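Local coordinates for protein isomerase/lactonizing enzyme (Agrobacterium tumefaciens, PDB 1RVK) that is of unknown function but, as a magnesium-binding member of the enolase superfamily, probably abstracts a proton from a carboxylate substrate to form an enolate, at residues A[236-244]-A[268-276]; A[98-109]-A[283-291]. All coordinates share one frame; numbering follows the deposited sequence.

Contact 1. Residues A[236-244]-A[268-276]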
loop_
_atom_site.group_PDB
_atom_site.type_symbol
_atom_site.label_atom_id
_atom_site.label_comp_id
_atom_site.label_asym_id
_atom_site.label_seq_id
_atom_site.Cartn_x
_atom_site.Cartn_y
_atom_site.Cartn_z
ATOM N N ASP A 236 5.596 12.808 -12.402
ATOM C CA ASP A 236 6.716 12.459 -11.534
ATOM C C ASP A 236 6.588 13.233 -10.224
ATOM O O ASP A 236 6.715 14.461 -10.200
ATOM C CB ASP A 236 8.041 12.789 -12.236
ATOM C CG ASP A 236 9.246 12.196 -11.525
ATOM O OD1 ASP A 236 10.209 11.794 -12.218
ATOM O OD2 ASP A 236 9.233 12.137 -10.281
ATOM N N GLU A 237 6.336 12.515 -9.133
ATOM C CA GLU A 237 6.161 13.150 -7.828
ATOM C C GLU A 237 7.375 13.883 -7.276
ATOM O O GLU A 237 7.286 14.539 -6.240
ATOM C CB GLU A 237 5.665 12.125 -6.811
ATOM C CG GLU A 237 4.206 11.766 -7.008
ATOM C CD GLU A 237 3.684 10.837 -5.936
ATOM O OE1 GLU A 237 2.455 10.607 -5.901
ATOM O OE2 GLU A 237 4.499 10.342 -5.133
ATOM N N GLN A 238 8.508 13.774 -7.957
ATOM C CA GLN A 238 9.699 14.476 -7.508
ATOM C C GLN A 238 9.539 15.961 -7.836
ATOM O O GLN A 238 10.277 16.805 -7.325
ATOM C CB GLN A 238 10.941 13.881 -8.178
ATOM C CG GLN A 238 11.262 12.480 -7.663
ATOM C CD GLN A 238 12.319 11.762 -8.482
ATOM O OE1 GLN A 238 12.110 11.454 -9.661
ATOM N NE2 GLN A 238 13.462 11.485 -7.861
ATOM N N SER A 239 8.551 16.275 -8.672
ATOM C CA SER A 239 8.280 17.660 -9.054
ATOM C C SER A 239 7.068 18.222 -8.324
ATOM O O SER A 239 5.948 18.192 -8.836
ATOM C CB SER A 239 8.057 17.778 -10.569
ATOM O OG SER A 239 7.783 19.126 -10.938
ATOM N N LEU A 240 7.307 18.737 -7.122
ATOM C CA LEU A 240 6.263 19.331 -6.301
ATOM C C LEU A 240 5.558 20.444 -7.073
ATOM O O LEU A 240 4.331 20.560 -7.036
ATOM C CB LEU A 240 6.885 19.911 -5.027
ATOM C CG LEU A 240 5.961 20.616 -4.034
ATOM C CD1 LEU A 240 5.075 19.586 -3.359
ATOM C CD2 LEU A 240 6.794 21.357 -2.996
ATOM N N SER A 241 6.343 21.261 -7.772
ATOM C CA SER A 241 5.799 22.376 -8.539
ATOM C C SER A 241 4.811 21.956 -9.615
ATOM O O SER A 241 3.852 22.671 -9.888
ATOM C CB SER A 241 6.930 23.197 -9.170
ATOM O OG SER A 241 7.520 24.057 -8.210
ATOM N N SER A 242 5.050 20.806 -10.237
ATOM C CA SER A 242 4.149 20.323 -11.272
ATOM C C SER A 242 2.785 20.000 -10.672
ATOM O O SER A 242 1.755 20.194 -11.315
ATOM C CB SER A 242 4.729 19.082 -11.946
ATOM O OG SER A 242 5.862 19.420 -12.728
ATOM N N TYR A 243 2.780 19.515 -9.434
ATOM C CA TYR A 243 1.524 19.183 -8.776
ATOM C C TYR A 243 0.774 20.427 -8.319
ATOM O O TYR A 243 -0.458 20.454 -8.331
ATOM C CB TYR A 243 1.771 18.230 -7.607
ATOM C CG TYR A 243 1.875 16.800 -8.069
ATOM C CD1 TYR A 243 3.037 16.323 -8.683
ATOM C CD2 TYR A 243 0.779 15.944 -7.975
ATOM C CE1 TYR A 243 3.096 15.024 -9.197
ATOM C CE2 TYR A 243 0.828 14.650 -8.486
ATOM C CZ TYR A 243 1.986 14.199 -9.095
ATOM O OH TYR A 243 2.023 12.924 -9.611
ATOM N N LYS A 244 1.509 21.459 -7.917
ATOM C CA LYS A 244 0.867 22.706 -7.514
ATOM C C LYS A 244 0.150 23.253 -8.752
ATOM O O LYS A 244 -1.006 23.690 -8.687
ATOM C CB LYS A 244 1.916 23.711 -7.029
ATOM C CG LYS A 244 2.675 23.256 -5.793
ATOM C CD LYS A 244 3.900 24.124 -5.511
ATOM C CE LYS A 244 3.522 25.548 -5.127
ATOM N NZ LYS A 244 4.733 26.369 -4.816
ATOM N N ALA A 268 4.271 17.141 4.625
ATOM C CA ALA A 268 3.902 18.452 5.150
ATOM C C ALA A 268 4.142 19.519 4.087
ATOM O O ALA A 268 3.365 20.465 3.955
ATOM C CB ALA A 268 4.715 18.768 6.401
ATOM N N GLU A 269 5.220 19.364 3.324
ATOM C CA GLU A 269 5.540 20.328 2.281
ATOM C C GLU A 269 4.464 20.331 1.199
ATOM O O GLU A 269 4.146 21.384 0.640
ATOM C CB GLU A 269 6.908 20.020 1.670
ATOM C CG GLU A 269 8.030 19.936 2.706
ATOM C CD GLU A 269 8.192 21.210 3.524
ATOM O OE1 GLU A 269 8.859 21.150 4.576
ATOM O OE2 GLU A 269 7.663 22.272 3.119
ATOM N N TRP A 270 3.903 19.159 0.905
ATOM C CA TRP A 270 2.852 19.076 -0.099
ATOM C C TRP A 270 1.623 19.843 0.376
ATOM O O TRP A 270 0.934 20.475 -0.419
ATOM C CB TRP A 270 2.500 17.612 -0.398
ATOM C CG TRP A 270 3.426 16.998 -1.412
ATOM C CD1 TRP A 270 4.786 16.892 -1.326
ATOM C CD2 TRP A 270 3.063 16.457 -2.688
ATOM N NE1 TRP A 270 5.292 16.325 -2.475
ATOM C CE2 TRP A 270 4.255 16.049 -3.325
ATOM C CE3 TRP A 270 1.845 16.280 -3.354
ATOM C CZ2 TRP A 270 4.265 15.474 -4.600
ATOM C CZ3 TRP A 270 1.855 15.706 -4.621
ATOM C CH2 TRP A 270 3.059 15.310 -5.229
ATOM N N ILE A 271 1.361 19.813 1.679
ATOM C CA ILE A 271 0.219 20.540 2.223
ATOM C C ILE A 271 0.497 22.040 2.194
ATOM O O ILE A 271 -0.335 22.833 1.750
ATOM C CB ILE A 271 -0.078 20.117 3.686
ATOM C CG1 ILE A 271 -0.571 18.667 3.716
ATOM C CG2 ILE A 271 -1.123 21.044 4.301
ATOM C CD1 ILE A 271 -0.858 18.139 5.108
ATOM N N LYS A 272 1.682 22.416 2.660
ATOM C CA LYS A 272 2.084 23.816 2.720
ATOM C C LYS A 272 2.076 24.502 1.357
ATOM O O LYS A 272 1.696 25.674 1.243
ATOM C CB LYS A 272 3.482 23.920 3.340
ATOM C CG LYS A 272 3.956 25.342 3.625
ATOM C CD LYS A 272 3.017 26.050 4.587
ATOM C CE LYS A 272 3.619 27.346 5.111
ATOM N NZ LYS A 272 4.762 27.093 6.031
ATOM N N ALA A 273 2.484 23.771 0.323
ATOM C CA ALA A 273 2.545 24.327 -1.024
ATOM C C ALA A 273 1.252 24.155 -1.811
ATOM O O ALA A 273 1.138 24.652 -2.929
ATOM C CB ALA A 273 3.701 23.698 -1.789
ATOM N N GLY A 274 0.283 23.456 -1.228
ATOM C CA GLY A 274 -0.978 23.228 -1.911
ATOM C C GLY A 274 -0.795 22.384 -3.158
ATOM O O GLY A 274 -1.414 22.648 -4.192
ATOM N N ALA A 275 0.045 21.356 -3.061
ATOM C CA ALA A 275 0.334 20.482 -4.194
ATOM C C ALA A 275 -0.699 19.382 -4.411
ATOM O O ALA A 275 -0.667 18.693 -5.431
ATOM C CB ALA A 275 1.714 19.862 -4.028
ATOM N N CYS A 276 -1.604 19.210 -3.456
ATOM C CA CYS A 276 -2.637 18.189 -3.576
ATOM C C CYS A 276 -3.894 18.607 -2.821
ATOM O O CYS A 276 -3.848 19.504 -1.977
ATOM C CB CYS A 276 -2.131 16.858 -3.020
ATOM S SG CYS A 276 -1.656 16.926 -1.282
#
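Leu240 sets its CD1 methyl over the face of the Trp270 indole. This CD1 sits 3.4 Å from the centroid of the five-membered ring, only 11° off the ring normal, a clear CH-pi contact. CG of Leu240 stands anti to the backbone N (chi1 179°), which swings the branch towards that ring. The same indole face also takes the methyl of Ala275, and packing is tight here: Ala275 CB is 3.4 Å from Leu240 CD1. The other branch, CD2, meets Ala273 CB at 4.1 Å.

At the far end of the indole, Trp270 CH2 comes over a face of Tyr243, 3.4 Å from its CG, with the two rings inclined at 51°. Glu237 O approaches Trp270 CZ2 at the indole edge, in plane. The aliphatic chain of Lys244 runs alongside Ala273, CE lying 3.4 Å from Ala273 O. No hydrogen bond links the two segments. The Schellman motif at Gly274 turns the chain after helix 263-272, bringing Ala275 against Leu240 and Tyr243. Glu237 reaches inward to the backbone N of the magnesium ligand Glu258. Helices 240-249 and 263-272 follow one another round the outside of the (beta/alpha) barrel, and this is the packing of adjacent barrel helices.

Contact 2. Residues A[98-109]-A[283-291]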
loop_
_atom_site.group_PDB
_atom_site.type_symbol
_atom_site.label_atom_id
_atom_site.label_comp_id
_atom_site.label_asym_id
_atom_site.label_seq_id
_atom_site.Cartn_x
_atom_site.Cartn_y
_atom_site.Cartn_z
ATOM N N ASP A 98 13.537 3.260 3.433
ATOM C CA ASP A 98 12.283 3.429 4.162
ATOM C C ASP A 98 11.596 2.070 4.240
ATOM O O ASP A 98 10.867 1.786 5.193
ATOM C CB ASP A 98 11.348 4.423 3.458
ATOM C CG ASP A 98 11.880 5.844 3.467
ATOM O OD1 ASP A 98 12.742 6.161 4.315
ATOM O OD2 ASP A 98 11.418 6.652 2.630
ATOM N N ARG A 99 11.826 1.234 3.232
ATOM C CA ARG A 99 11.238 -0.099 3.215
ATOM C C ARG A 99 11.761 -0.927 4.387
ATOM O O ARG A 99 11.008 -1.679 5.003
ATOM C CB ARG A 99 11.543 -0.816 1.892
ATOM C CG ARG A 99 10.699 -0.339 0.712
ATOM C CD ARG A 99 9.209 -0.535 0.977
ATOM N NE ARG A 99 8.807 -1.941 0.977
ATOM C CZ ARG A 99 8.647 -2.678 -0.119
ATOM N NH1 ARG A 99 8.281 -3.950 -0.019
ATOM N NH2 ARG A 99 8.843 -2.146 -1.317
ATOM N N THR A 100 13.048 -0.798 4.699
ATOM C CA THR A 100 13.606 -1.548 5.827
ATOM C C THR A 100 13.018 -1.003 7.131
ATOM O O THR A 100 12.676 -1.762 8.037
ATOM C CB THR A 100 15.149 -1.441 5.879
ATOM O OG1 THR A 100 15.709 -2.065 4.719
ATOM C CG2 THR A 100 15.694 -2.137 7.120
ATOM N N LEU A 101 12.899 0.317 7.225
ATOM C CA LEU A 101 12.326 0.934 8.414
ATOM C C LEU A 101 10.895 0.443 8.632
ATOM O O LEU A 101 10.481 0.183 9.762
ATOM C CB LEU A 101 12.314 2.461 8.263
ATOM C CG LEU A 101 13.550 3.285 8.640
ATOM C CD1 LEU A 101 13.605 3.405 10.144
ATOM C CD2 LEU A 101 14.820 2.660 8.085
ATOM N N ALA A 102 10.140 0.317 7.544
ATOM C CA ALA A 102 8.750 -0.116 7.626
ATOM C C ALA A 102 8.571 -1.518 8.194
ATOM O O ALA A 102 7.715 -1.736 9.054
ATOM C CB ALA A 102 8.094 -0.037 6.248
ATOM N N VAL A 103 9.373 -2.466 7.721
ATOM C CA VAL A 103 9.249 -3.842 8.193
ATOM C C VAL A 103 9.631 -3.963 9.662
ATOM O O VAL A 103 8.978 -4.677 10.423
ATOM C CB VAL A 103 10.122 -4.804 7.364
ATOM C CG1 VAL A 103 9.731 -6.252 7.672
ATOM C CG2 VAL A 103 9.944 -4.518 5.889
ATOM N N VAL A 104 10.687 -3.263 10.062
ATOM C CA VAL A 104 11.129 -3.306 11.450
ATOM C C VAL A 104 10.073 -2.692 12.370
ATOM O O VAL A 104 9.743 -3.255 13.414
ATOM C CB VAL A 104 12.459 -2.551 11.634
ATOM C CG1 VAL A 104 12.836 -2.515 13.105
ATOM C CG2 VAL A 104 13.556 -3.228 10.830
ATOM N N ASP A 105 9.546 -1.537 11.976
ATOM C CA ASP A 105 8.527 -0.851 12.767
ATOM C C ASP A 105 7.282 -1.734 12.875
ATOM O O ASP A 105 6.672 -1.832 13.937
ATOM C CB ASP A 105 8.163 0.489 12.108
ATOM C CG ASP A 105 7.182 1.307 12.933
ATOM O OD1 ASP A 105 7.556 1.773 14.032
ATOM O OD2 ASP A 105 6.034 1.488 12.481
ATOM N N CYS A 106 6.912 -2.385 11.778
ATOM C CA CYS A 106 5.734 -3.251 11.790
ATOM C C CYS A 106 5.922 -4.448 12.715
ATOM O O CYS A 106 5.010 -4.811 13.453
ATOM C CB CYS A 106 5.398 -3.721 10.374
ATOM S SG CYS A 106 4.589 -2.442 9.379
ATOM N N ALA A 107 7.098 -5.063 12.669
ATOM C CA ALA A 107 7.389 -6.204 13.535
ATOM C C ALA A 107 7.332 -5.769 15.002
ATOM O O ALA A 107 6.893 -6.528 15.866
ATOM C CB ALA A 107 8.772 -6.777 13.210
ATOM N N LEU A 108 7.778 -4.546 15.282
ATOM C CA LEU A 108 7.754 -4.031 16.649
ATOM C C LEU A 108 6.318 -3.832 17.122
ATOM O O LEU A 108 5.997 -4.099 18.280
ATOM C CB LEU A 108 8.528 -2.712 16.733
ATOM C CG LEU A 108 9.939 -2.699 17.335
ATOM C CD1 LEU A 108 10.581 -4.073 17.310
ATOM C CD2 LEU A 108 10.777 -1.678 16.591
ATOM N N TRP A 109 5.454 -3.350 16.234
ATOM C CA TRP A 109 4.053 -3.163 16.591
ATOM C C TRP A 109 3.391 -4.523 16.804
ATOM O O TRP A 109 2.600 -4.700 17.734
ATOM C CB TRP A 109 3.304 -2.408 15.493
ATOM C CG TRP A 109 3.354 -0.918 15.632
ATOM C CD1 TRP A 109 4.100 -0.045 14.890
ATOM C CD2 TRP A 109 2.608 -0.124 16.559
ATOM N NE1 TRP A 109 3.861 1.247 15.299
ATOM C CE2 TRP A 109 2.948 1.226 16.322
ATOM C CE3 TRP A 109 1.685 -0.422 17.569
ATOM C CZ2 TRP A 109 2.393 2.280 17.059
ATOM C CZ3 TRP A 109 1.133 0.625 18.302
ATOM C CH2 TRP A 109 1.491 1.960 18.041
ATOM N N VAL A 283 2.249 2.629 4.715
ATOM C CA VAL A 283 3.257 2.091 5.621
ATOM C C VAL A 283 4.596 1.874 4.923
ATOM O O VAL A 283 5.646 2.251 5.451
ATOM C CB VAL A 283 2.779 0.772 6.258
ATOM C CG1 VAL A 283 3.903 0.136 7.057
ATOM C CG2 VAL A 283 1.587 1.055 7.166
ATOM N N ASN A 284 4.570 1.281 3.733
ATOM C CA ASN A 284 5.816 1.047 3.009
ATOM C C ASN A 284 6.418 2.324 2.442
ATOM O O ASN A 284 7.631 2.412 2.241
ATOM C CB ASN A 284 5.606 0.051 1.864
ATOM C CG ASN A 284 5.611 -1.380 2.339
ATOM O OD1 ASN A 284 5.963 -1.658 3.483
ATOM N ND2 ASN A 284 5.236 -2.302 1.458
ATOM N N ASP A 285 5.571 3.314 2.190
ATOM C CA ASP A 285 6.032 4.562 1.609
ATOM C C ASP A 285 6.678 5.545 2.573
ATOM O O ASP A 285 7.563 6.305 2.175
ATOM C CB ASP A 285 4.873 5.245 0.887
ATOM C CG ASP A 285 4.247 4.353 -0.164
ATOM O OD1 ASP A 285 4.938 4.007 -1.148
ATOM O OD2 ASP A 285 3.067 3.990 0.005
ATOM N N VAL A 286 6.254 5.540 3.830
ATOM C CA VAL A 286 6.824 6.484 4.786
ATOM C C VAL A 286 7.657 5.852 5.889
ATOM O O VAL A 286 8.068 6.533 6.828
ATOM C CB VAL A 286 5.729 7.369 5.416
ATOM C CG1 VAL A 286 4.970 8.103 4.313
ATOM C CG2 VAL A 286 4.785 6.525 6.257
ATOM N N GLY A 287 7.903 4.550 5.782
ATOM C CA GLY A 287 8.739 3.890 6.769
ATOM C C GLY A 287 8.098 3.238 7.974
ATOM O O GLY A 287 8.736 3.131 9.020
ATOM N N GLY A 288 6.846 2.807 7.854
ATOM C CA GLY A 288 6.213 2.139 8.977
ATOM C C GLY A 288 4.882 2.689 9.452
ATOM O O GLY A 288 4.396 3.715 8.971
ATOM N N ILE A 289 4.289 1.976 10.402
ATOM C CA ILE A 289 3.016 2.364 10.985
ATOM C C ILE A 289 3.190 3.655 11.782
ATOM O O ILE A 289 2.349 4.545 11.719
ATOM C CB ILE A 289 2.479 1.235 11.907
ATOM C CG1 ILE A 289 2.034 0.051 11.047
ATOM C CG2 ILE A 289 1.312 1.733 12.751
ATOM C CD1 ILE A 289 1.713 -1.201 11.846
ATOM N N THR A 290 4.292 3.765 12.517
ATOM C CA THR A 290 4.537 4.962 13.317
ATOM C C THR A 290 4.493 6.240 12.465
ATOM O O THR A 290 3.711 7.146 12.749
ATOM C CB THR A 290 5.872 4.844 14.071
ATOM O OG1 THR A 290 5.846 3.657 14.879
ATOM C CG2 THR A 290 6.091 6.054 14.975
ATOM N N PRO A 291 5.319 6.331 11.408
ATOM C CA PRO A 291 5.262 7.554 10.595
ATOM C C PRO A 291 3.962 7.685 9.796
ATOM O O PRO A 291 3.543 8.792 9.462
ATOM C CB PRO A 291 6.505 7.440 9.705
ATOM C CG PRO A 291 6.722 5.955 9.601
ATOM C CD PRO A 291 6.464 5.493 11.013
HETATM O O HOH W 1 10.272 5.827 0.490
HETATM O O HOH W 2 8.961 8.615 2.397
HETATM O O HOH W 3 6.241 -5.169 2.265
#
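Asp105 reaches from helix 98-116 into the start of helix 289-301, with CG anti to its own backbone N (chi1 -176°). Its CB passes over the glycine turn, 4.0 Å from Gly288 CA. Beyond CG the two oxygens divide the work. OD1 accepts from Thr290 OG1 at 2.7 Å through its syn lone pair. OD2 takes the Thr290 backbone N-H at 2.9 Å. That bond is almost straight at 173°, but the donor stands 28° out of the carboxylate plane. OD2 also lies 2.8 Å from Ile289 N. The carboxylate thus holds Thr290 by both backbone and side chain, and its charge probably interacts favourably with the positive end of the helix dipole.

Trp109 extends the chain of bonds: its NE1 donates to Thr290 OG1 at 3.2 Å, the hydroxyl tilted out of the ring plane, while Ile289 CG2 rests over the indole face. Towards the start of helix 98-116 the backbones meet closely, with Ala102 CA 3.7 Å from Gly288 CA and Gly287 CA making a CA-H...O contact to Asp98 O. Near that same helix start, Asn284 ND2 lies over the guanidinium face of Arg99, amide and guanidinium planes not far from parallel, and one water bridges Arg99 NH1 to Asn284 ND2.

The contact joins the N-terminal domain to the turn that follows barrel strand 278-281. Helix 78-89 packs beside it through Leu101 and Pro291, with Trp82 donating to Gly287 O; Val103 and Cys106 touch strand 47-52, and helix 313-321 meets Cys106, Val283 and Asn284.

Contact 2 is the more buried of the two and lies nearer the middle of the chain, while contact 1 is partly buried and sits towards the periphery, their centres about 23 Å apart. They share no segment, yet both involve elements of the barrel: contact 1 joins two of its successive helices, whereas contact 2 brings in a helix from the N-terminal domain and so bridges 174 residues of sequence. Chemistry follows place: it is apolar between the barrel helices, but polar and backbone-close at the domain interface, where a buried carboxylate, a hydroxyl and an indole N-H form a hydrogen-bonded chain.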